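Local coordinates for fiber protein (Snake adenovirus 1, PDB 4D0U) that forms the trimeric spikes at the vertices of the capsid and, through the head domain described here, probably attaches the virion to its host receptor, at residues I44-Q49 against A91-F96; V54-Q59 against L73-G78. The protein carries 2 engineered substitutions. All coordinates share one frame; numbering follows the deposited sequence. Where two conformers were deposited one is given.

Interaction 1 (I44-Q49 against A91-F96); sequences IAEELQ and AELSSF
Leu93 packs against two side chains of strand 44-49, Glu46 and Leu48, with Glu46 nearer. The carboxylate of Glu46 crosses the leucine obliquely, its OE1 3.4 Å from Leu93 CB and its CD 3.6 Å from Leu93 CD2. Deeper in, the same methyl meets Leu48 CD1 at 4.0 Å, a purely apolar touch. On the other flank Ile44 CD1 packs on the aliphatic part of Glu92, 3.5 Å from its CG; chi1 of 65° sets Ile44 CG1 between backbone N and carbonyl carbon, and from there the extended branch lifts its terminal methyl to the helix.

The Glu46 carboxylate is fixed from outside the two segments: its OE1 is hydrogen-bonded to Ser90 OG, and the same hydroxyl also bonds to Leu93 N in the first turn of the helix. Ser90 therefore ties the acid to the backbone of the residue it covers. Behind Leu48 stand Phe85 and Ala87 of strand 85-88, whereas the ring of Phe96, one turn beyond Glu92, meets that of Trp105, their planes about 15° apart.

The axes of segments 91-96 and 44-49 approach to 9.6 Å, with 110° between their directions: a short helix packed across the strand that is outermost in its sheet within the subunit, against one sheet of the beta-sandwich fibre head.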
ATOM      1  N   ILE A  44      -8.494   0.198 -14.690  1.00 21.78           N
ATOM      2  CA  ILE A  44      -9.733  -0.553 -14.824  1.00 21.96           C
ATOM      3  C   ILE A  44     -10.108  -1.291 -13.547  1.00 20.62           C
ATOM      4  O   ILE A  44      -9.262  -1.581 -12.712  1.00 19.31           O
ATOM      5  CB  ILE A  44      -9.662  -1.570 -15.969  1.00 22.74           C
ATOM      6  CG1 ILE A  44      -8.612  -2.651 -15.679  1.00 22.61           C
ATOM      7  CG2 ILE A  44      -9.459  -0.846 -17.314  1.00 25.30           C
ATOM      8  CD1 ILE A  44      -8.396  -3.661 -16.771  1.00 23.74           C
ATOM      9  N   ALA A  45     -11.381  -1.618 -13.430  1.00 18.44           N
ATOM     10  CA  ALA A  45     -11.896  -2.140 -12.192  1.00 17.42           C
ATOM     11  C   ALA A  45     -13.016  -3.099 -12.522  1.00 17.29           C
ATOM     12  O   ALA A  45     -13.788  -2.878 -13.476  1.00 16.85           O
ATOM     13  CB  ALA A  45     -12.367  -1.000 -11.287  1.00 18.02           C
ATOM     14  N   GLU A  46     -13.087  -4.184 -11.766  1.00 15.98           N
ATOM     15  CA  GLU A  46     -14.135  -5.164 -11.944  1.00 17.26           C
ATOM     16  C   GLU A  46     -14.368  -5.974 -10.687  1.00 17.95           C
ATOM     17  O   GLU A  46     -13.468  -6.131  -9.868  1.00 16.33           O
ATOM     18  CB  GLU A  46     -13.872  -6.063 -13.148  1.00 20.12           C
ATOM     19  CG  GLU A  46     -12.747  -7.053 -13.069  1.00 20.71           C
ATOM     20  CD  GLU A  46     -12.550  -7.756 -14.421  1.00 21.75           C
ATOM     21  OE1 GLU A  46     -12.097  -7.043 -15.347  1.00 21.76           O
ATOM     22  OE2 GLU A  46     -12.839  -8.969 -14.574  1.00 20.71           O
ATOM     23  N   GLU A  47     -15.571  -6.514 -10.565  1.00 17.44           N
ATOM     24  CA  GLU A  47     -15.924  -7.366  -9.442  1.00 19.27           C
ATOM     25  C   GLU A  47     -15.871  -8.809  -9.916  1.00 18.99           C
ATOM     26  O   GLU A  47     -16.371  -9.129 -11.005  1.00 18.87           O
ATOM     27  CB  GLU A  47     -17.338  -7.015  -8.979  0.50 21.17           C
ATOM     28  CG  GLU A  47     -17.719  -7.599  -7.632  0.50 24.04           C
ATOM     29  CD  GLU A  47     -17.163  -6.789  -6.479  0.50 25.91           C
ATOM     30  OE1 GLU A  47     -16.764  -5.623  -6.700  0.50 27.47           O
ATOM     31  OE2 GLU A  47     -17.118  -7.319  -5.352  0.50 27.40           O
ATOM     32  N   LEU A  48     -15.275  -9.679  -9.109  1.00 16.62           N
ATOM     33  CA  LEU A  48     -15.221 -11.110  -9.411  1.00 17.15           C
ATOM     34  C   LEU A  48     -15.938 -11.846  -8.290  1.00 17.39           C
ATOM     35  O   LEU A  48     -15.917 -11.405  -7.135  1.00 16.27           O
ATOM     36  CB  LEU A  48     -13.762 -11.607  -9.491  1.00 18.03           C
ATOM     37  CG  LEU A  48     -12.973 -11.371 -10.783  1.00 19.75           C
ATOM     38  CD1 LEU A  48     -12.689  -9.911 -11.019  1.00 23.18           C
ATOM     39  CD2 LEU A  48     -11.667 -12.130 -10.831  1.00 21.73           C
ATOM     40  N   GLN A  49     -16.560 -12.978  -8.610  1.00 16.75           N
ATOM     41  CA  GLN A  49     -17.266 -13.723  -7.599  1.00 18.70           C
ATOM     42  C   GLN A  49     -17.015 -15.212  -7.793  1.00 17.73           C
ATOM     43  O   GLN A  49     -17.055 -15.697  -8.920  1.00 18.21           O
ATOM     44  CB  GLN A  49     -18.754 -13.417  -7.715  1.00 23.60           C
ATOM     45  CG  GLN A  49     -19.559 -13.876  -6.520  1.00 32.04           C
ATOM     46  CD  GLN A  49     -20.913 -13.190  -6.434  1.00 38.82           C
ATOM     47  OE1 GLN A  49     -21.873 -13.776  -5.930  1.00 47.13           O
ATOM     48  NE2 GLN A  49     -20.995 -11.943  -6.909  1.00 40.31           N
ATOM     49  N   ALA A  91     -11.220 -10.461 -20.245  1.00 18.72           N
ATOM     50  CA  ALA A  91     -10.045 -10.579 -21.095  1.00 18.76           C
ATOM     51  C   ALA A  91      -8.984  -9.518 -20.757  1.00 17.79           C
ATOM     52  O   ALA A  91      -7.793  -9.829 -20.733  1.00 17.80           O
ATOM     53  CB  ALA A  91     -10.439 -10.484 -22.569  1.00 19.77           C
ATOM     54  N   GLU A  92      -9.441  -8.302 -20.475  1.00 18.68           N
ATOM     55  CA  GLU A  92      -8.546  -7.192 -20.204  1.00 19.08           C
ATOM     56  C   GLU A  92      -7.820  -7.422 -18.870  1.00 17.54           C
ATOM     57  O   GLU A  92      -6.598  -7.223 -18.797  1.00 17.09           O
ATOM     58  CB  GLU A  92      -9.275  -5.846 -20.187  1.00 22.78           C
ATOM     59  CG  GLU A  92      -8.302  -4.677 -20.170  1.00 29.61           C
ATOM     60  CD  GLU A  92      -8.920  -3.305 -20.494  1.00 35.95           C
ATOM     61  OE1 GLU A  92     -10.157  -3.111 -20.336  1.00 41.05           O
ATOM     62  OE2 GLU A  92      -8.143  -2.399 -20.897  1.00 39.15           O
ATOM     63  N   LEU A  93      -8.557  -7.843 -17.845  1.00 16.50           N
ATOM     64  CA  LEU A  93      -7.903  -8.082 -16.558  1.00 15.39           C
ATOM     65  C   LEU A  93      -6.955  -9.253 -16.692  1.00 14.79           C
ATOM     66  O   LEU A  93      -5.856  -9.233 -16.149  1.00 15.08           O
ATOM     67  CB  LEU A  93      -8.910  -8.328 -15.442  1.00 15.00           C
ATOM     68  CG  LEU A  93      -8.294  -8.560 -14.032  1.00 14.72           C
ATOM     69  CD1 LEU A  93      -7.417  -7.395 -13.561  1.00 14.01           C
ATOM     70  CD2 LEU A  93      -9.427  -8.804 -13.042  1.00 14.88           C
ATOM     71  N   SER A  94      -7.374 -10.290 -17.411  1.00 15.30           N
ATOM     72  CA  SER A  94      -6.536 -11.469 -17.566  1.00 15.47           C
ATOM     73  C   SER A  94      -5.222 -11.128 -18.249  1.00 15.33           C
ATOM     74  O   SER A  94      -4.179 -11.582 -17.820  1.00 15.30           O
ATOM     75  CB  SER A  94      -7.254 -12.574 -18.349  1.00 15.23           C
ATOM     76  OG  SER A  94      -8.433 -12.992 -17.693  1.00 17.17           O
ATOM     77  N   SER A  95      -5.273 -10.298 -19.295  1.00 15.55           N
ATOM     78  CA  SER A  95      -4.054  -9.852 -19.960  1.00 15.92           C
ATOM     79  C   SER A  95      -3.133  -9.100 -18.998  1.00 15.33           C
ATOM     80  O   SER A  95      -1.932  -9.339 -18.973  1.00 16.99           O
ATOM     81  CB  SER A  95      -4.400  -9.021 -21.194  0.50 16.19           C
ATOM     82  OG  SER A  95      -5.076  -9.852 -22.130  0.50 17.25           O
ATOM     83  N   PHE A  96      -3.723  -8.212 -18.194  1.00 15.15           N
ATOM     84  CA  PHE A  96      -2.957  -7.470 -17.202  1.00 14.08           C
ATOM     85  C   PHE A  96      -2.296  -8.440 -16.209  1.00 13.54           C
ATOM     86  O   PHE A  96      -1.103  -8.306 -15.889  1.00 13.49           O
ATOM     87  CB  PHE A  96      -3.870  -6.499 -16.468  1.00 13.52           C
ATOM     88  CG  PHE A  96      -3.150  -5.611 -15.468  1.00 13.93           C
ATOM     89  CD1 PHE A  96      -3.026  -6.019 -14.139  1.00 14.05           C
ATOM     90  CD2 PHE A  96      -2.670  -4.356 -15.831  1.00 14.20           C
ATOM     91  CE1 PHE A  96      -2.396  -5.192 -13.211  1.00 13.56           C
ATOM     92  CE2 PHE A  96      -2.039  -3.530 -14.902  1.00 14.57           C
ATOM     93  CZ  PHE A  96      -1.903  -3.958 -13.589  1.00 14.15           C
TER

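Interaction 2 (V54-Q59 against L73-G78); sequences VSFAFQ and LFAYSG
Residues 55-59 and 73-77 run antiparallel, 4.7 Å apart at closest approach of their axes and 163° between directions, as the two arms of a beta hairpin. Ala57 with Tyr76 and Gln59 with Phe74 are hydrogen-bonded pairs, each joined by two reciprocal N-H to O=C bonds; between them Phe58 and Ala75 form a non-hydrogen-bonded pair.

Where the ladder ends, a side chain takes over: Ser77 OG donates to Ser55 O at 2.7 Å. With OG anti to the backbone N, the hydroxyl swings across to the other strand, approaching that carbonyl from 32° out of its plane. A water donating to the same oxygen accepts from Gly78 N, a second bridge across the seam. Ser77 CB, meanwhile, sits squarely over the centre of the Phe56 ring, 3.6 Å from the centroid, in a CH-pi contact, and Ala75 CB lies near the edge of that ring. Phe58 CE1 meets Ala75 CB at 3.4 Å, and Leu73 CD1 approaches Phe58 CD1 at 3.9 Å. From strand 122-127, Met125 packs on Phe56 and Met123 on Phe58.

On the face of Ala57 and Tyr76, Gln59 and Phe74 extend side by side, their amide and ring planes 25° apart and Gln59 OE1 3.3 Å from Phe74 CD2. The amide is held at both ends: NE2 bonds to Asp43, OE1 to Lys70 of the second subunit, and that lysine also makes a cation-pi contact with Phe74.

One face of the hairpin is thus aromatic and aliphatic, fitted to the sandwich core, while the other pairs a fixed amide and a ring with a lysine of the second subunit, a chemistry suited to the trimer interface.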
ATOM      1  N   VAL A  54     -18.431 -15.510  -2.495  1.00 19.69           N
ATOM      2  CA  VAL A  54     -17.364 -14.583  -2.071  1.00 17.03           C
ATOM      3  C   VAL A  54     -17.113 -13.611  -3.220  1.00 15.98           C
ATOM      4  O   VAL A  54     -16.980 -14.019  -4.364  1.00 15.78           O
ATOM      5  CB  VAL A  54     -16.046 -15.325  -1.693  1.00 17.15           C
ATOM      6  CG1 VAL A  54     -14.933 -14.330  -1.379  1.00 17.17           C
ATOM      7  CG2 VAL A  54     -16.239 -16.297  -0.522  1.00 18.20           C
ATOM      8  N   SER A  55     -17.047 -12.315  -2.914  1.00 16.42           N
ATOM      9  CA  SER A  55     -16.787 -11.345  -3.978  1.00 16.82           C
ATOM     10  C   SER A  55     -15.634 -10.428  -3.656  1.00 15.87           C
ATOM     11  O   SER A  55     -15.454 -10.011  -2.501  1.00 15.60           O
ATOM     12  CB  SER A  55     -18.024 -10.563  -4.370  1.00 22.03           C
ATOM     13  OG  SER A  55     -18.376  -9.687  -3.364  1.00 26.16           O
ATOM     14  N   PHE A  56     -14.863 -10.156  -4.699  1.00 14.94           N
ATOM     15  CA  PHE A  56     -13.701  -9.275  -4.656  1.00 14.26           C
ATOM     16  C   PHE A  56     -13.881  -8.186  -5.681  1.00 14.39           C
ATOM     17  O   PHE A  56     -14.423  -8.420  -6.759  1.00 15.70           O
ATOM     18  CB  PHE A  56     -12.435 -10.014  -5.084  1.00 14.11           C
ATOM     19  CG  PHE A  56     -11.702 -10.690  -3.970  1.00 14.30           C
ATOM     20  CD1 PHE A  56     -12.159 -11.904  -3.451  1.00 15.56           C
ATOM     21  CD2 PHE A  56     -10.526 -10.137  -3.460  1.00 14.39           C
ATOM     22  CE1 PHE A  56     -11.476 -12.544  -2.423  1.00 14.81           C
ATOM     23  CE2 PHE A  56      -9.836 -10.796  -2.446  1.00 14.09           C
ATOM     24  CZ  PHE A  56     -10.312 -11.989  -1.923  1.00 14.00           C
ATOM     25  N   ALA A  57     -13.346  -7.017  -5.376  1.00 12.87           N
ATOM     26  CA  ALA A  57     -13.154  -6.011  -6.388  1.00 12.54           C
ATOM     27  C   ALA A  57     -11.668  -5.895  -6.680  1.00 12.47           C
ATOM     28  O   ALA A  57     -10.864  -5.871  -5.757  1.00 12.46           O
ATOM     29  CB  ALA A  57     -13.690  -4.691  -5.874  1.00 12.90           C
ATOM     30  N   PHE A  58     -11.308  -5.847  -7.961  1.00 12.30           N
ATOM     31  CA  PHE A  58      -9.932  -5.647  -8.374  1.00 12.26           C
ATOM     32  C   PHE A  58      -9.828  -4.384  -9.185  1.00 12.55           C
ATOM     33  O   PHE A  58     -10.730  -4.069  -9.956  1.00 14.24           O
ATOM     34  CB  PHE A  58      -9.438  -6.836  -9.192  1.00 12.97           C
ATOM     35  CG  PHE A  58      -9.189  -8.059  -8.353  1.00 14.25           C
ATOM     36  CD1 PHE A  58      -7.958  -8.242  -7.735  1.00 15.30           C
ATOM     37  CD2 PHE A  58     -10.212  -8.987  -8.128  1.00 16.47           C
ATOM     38  CE1 PHE A  58      -7.720  -9.358  -6.935  1.00 14.80           C
ATOM     39  CE2 PHE A  58      -9.975 -10.099  -7.330  1.00 15.77           C
ATOM     40  CZ  PHE A  58      -8.740 -10.267  -6.725  1.00 15.57           C
ATOM     41  N   GLN A  59      -8.728  -3.672  -9.005  1.00 12.07           N
ATOM     42  CA  GLN A  59      -8.362  -2.547  -9.892  1.00 12.24           C
ATOM     43  C   GLN A  59      -6.996  -2.800 -10.456  1.00 12.44           C
ATOM     44  O   GLN A  59      -6.085  -3.192  -9.726  1.00 12.21           O
ATOM     45  CB  GLN A  59      -8.400  -1.237  -9.112  1.00 12.72           C
ATOM     46  CG  GLN A  59      -7.752  -0.061  -9.840  1.00 14.27           C
ATOM     47  CD  GLN A  59      -7.505   1.111  -8.913  1.00 15.98           C
ATOM     48  OE1 GLN A  59      -7.678   0.995  -7.701  1.00 17.35           O
ATOM     49  NE2 GLN A  59      -7.102   2.241  -9.479  1.00 18.04           N
ATOM     50  N   LEU A  73      -1.798  -4.052  -9.042  1.00  9.38           N
ATOM     51  CA  LEU A  73      -3.085  -4.685  -8.796  1.00  9.34           C
ATOM     52  C   LEU A  73      -3.559  -4.350  -7.382  1.00  9.70           C
ATOM     53  O   LEU A  73      -2.837  -4.624  -6.408  1.00 10.01           O
ATOM     54  CB  LEU A  73      -2.906  -6.207  -8.924  1.00  9.69           C
ATOM     55  CG  LEU A  73      -4.202  -7.008  -8.756  1.00 10.26           C
ATOM     56  CD1 LEU A  73      -5.136  -6.797  -9.955  1.00 10.84           C
ATOM     57  CD2 LEU A  73      -3.888  -8.470  -8.565  1.00 11.06           C
ATOM     58  N   PHE A  74      -4.743  -3.760  -7.287  1.00  9.46           N
ATOM     59  CA  PHE A  74      -5.398  -3.484  -6.001  1.00  9.42           C
ATOM     60  C   PHE A  74      -6.497  -4.513  -5.814  1.00  9.72           C
ATOM     61  O   PHE A  74      -7.242  -4.799  -6.755  1.00 10.26           O
ATOM     62  CB  PHE A  74      -6.034  -2.089  -6.041  1.00  9.55           C
ATOM     63  CG  PHE A  74      -5.049  -0.960  -6.137  1.00 10.94           C
ATOM     64  CD1 PHE A  74      -4.476  -0.397  -4.979  1.00 11.08           C
ATOM     65  CD2 PHE A  74      -4.708  -0.437  -7.392  1.00 10.99           C
ATOM     66  CE1 PHE A  74      -3.574   0.676  -5.081  1.00 11.62           C
ATOM     67  CE2 PHE A  74      -3.807   0.624  -7.491  1.00 11.09           C
ATOM     68  CZ  PHE A  74      -3.255   1.178  -6.343  1.00 11.46           C
ATOM     69  N   ALA A  75      -6.655  -5.044  -4.603  1.00  8.78           N
ATOM     70  CA  ALA A  75      -7.689  -6.063  -4.340  1.00  8.75           C
ATOM     71  C   ALA A  75      -8.423  -5.723  -3.059  1.00  9.31           C
ATOM     72  O   ALA A  75      -7.787  -5.316  -2.078  1.00  9.16           O
ATOM     73  CB  ALA A  75      -7.040  -7.441  -4.224  1.00  9.41           C
ATOM     74  N   TYR A  76      -9.755  -5.855  -3.064  1.00  9.51           N
ATOM     75  CA  TYR A  76     -10.568  -5.613  -1.864  1.00 10.42           C
ATOM     76  C   TYR A  76     -11.662  -6.675  -1.756  1.00 10.71           C
ATOM     77  O   TYR A  76     -12.327  -6.990  -2.737  1.00 11.00           O
ATOM     78  CB  TYR A  76     -11.251  -4.240  -1.914  1.00 10.95           C
ATOM     79  CG  TYR A  76     -12.265  -4.122  -0.814  1.00 12.32           C
ATOM     80  CD1 TYR A  76     -11.858  -3.926   0.505  1.00 13.21           C
ATOM     81  CD2 TYR A  76     -13.634  -4.286  -1.084  1.00 12.98           C
ATOM     82  CE1 TYR A  76     -12.772  -3.870   1.531  1.00 15.12           C
ATOM     83  CE2 TYR A  76     -14.558  -4.230  -0.041  1.00 14.68           C
ATOM     84  CZ  TYR A  76     -14.104  -4.013   1.244  1.00 15.75           C
ATOM     85  OH  TYR A  76     -14.986  -3.960   2.301  1.00 21.10           O
ATOM     86  N   SER A  77     -11.840  -7.216  -0.559  1.00 10.54           N
ATOM     87  CA  SER A  77     -13.046  -7.984  -0.234  1.00 11.28           C
ATOM     88  C   SER A  77     -13.425  -7.777   1.212  1.00 12.52           C
ATOM     89  O   SER A  77     -12.577  -7.756   2.092  1.00 12.38           O
ATOM     90  CB  SER A  77     -12.820  -9.479  -0.489  1.00 11.67           C
ATOM     91  OG  SER A  77     -14.012 -10.217  -0.181  1.00 12.13           O
ATOM     92  N   GLY A  78     -14.723  -7.672   1.452  1.00 13.41           N
ATOM     93  CA  GLY A  78     -15.214  -7.652   2.840  1.00 14.96           C
ATOM     94  C   GLY A  78     -15.448  -9.051   3.368  1.00 16.72           C
ATOM     95  O   GLY A  78     -15.743  -9.235   4.554  1.00 19.42           O
TER
HETATM   96  O   HOH W   1     -16.655  -7.699  -0.665  1.00 24.42           O

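Overall arrangement
Interactions 1 and 2 lie about 10 Å apart between centres and share one antiparallel sheet, in which strands 40-49 and 55-65 are neighbours; along the chain, interaction 2 is nested inside the loop that interaction 1 closes. Backbone bonds probably join them directly, Leu48 N to Phe56 O at 2.8 Å and Phe58 N to Glu46 O at 2.9 Å. The helix of interaction 1 packs on strand 40-49, and the hairpin of interaction 2 continues the sheet from it. Leu48 and Phe58 touch on the core-facing side. On the reverse, Glu47 lies against Ala57, and both contacts reach the second subunit, whose Phe68 packs on Ala45 and on Glu47, and whose Leu142 packs on Ala57.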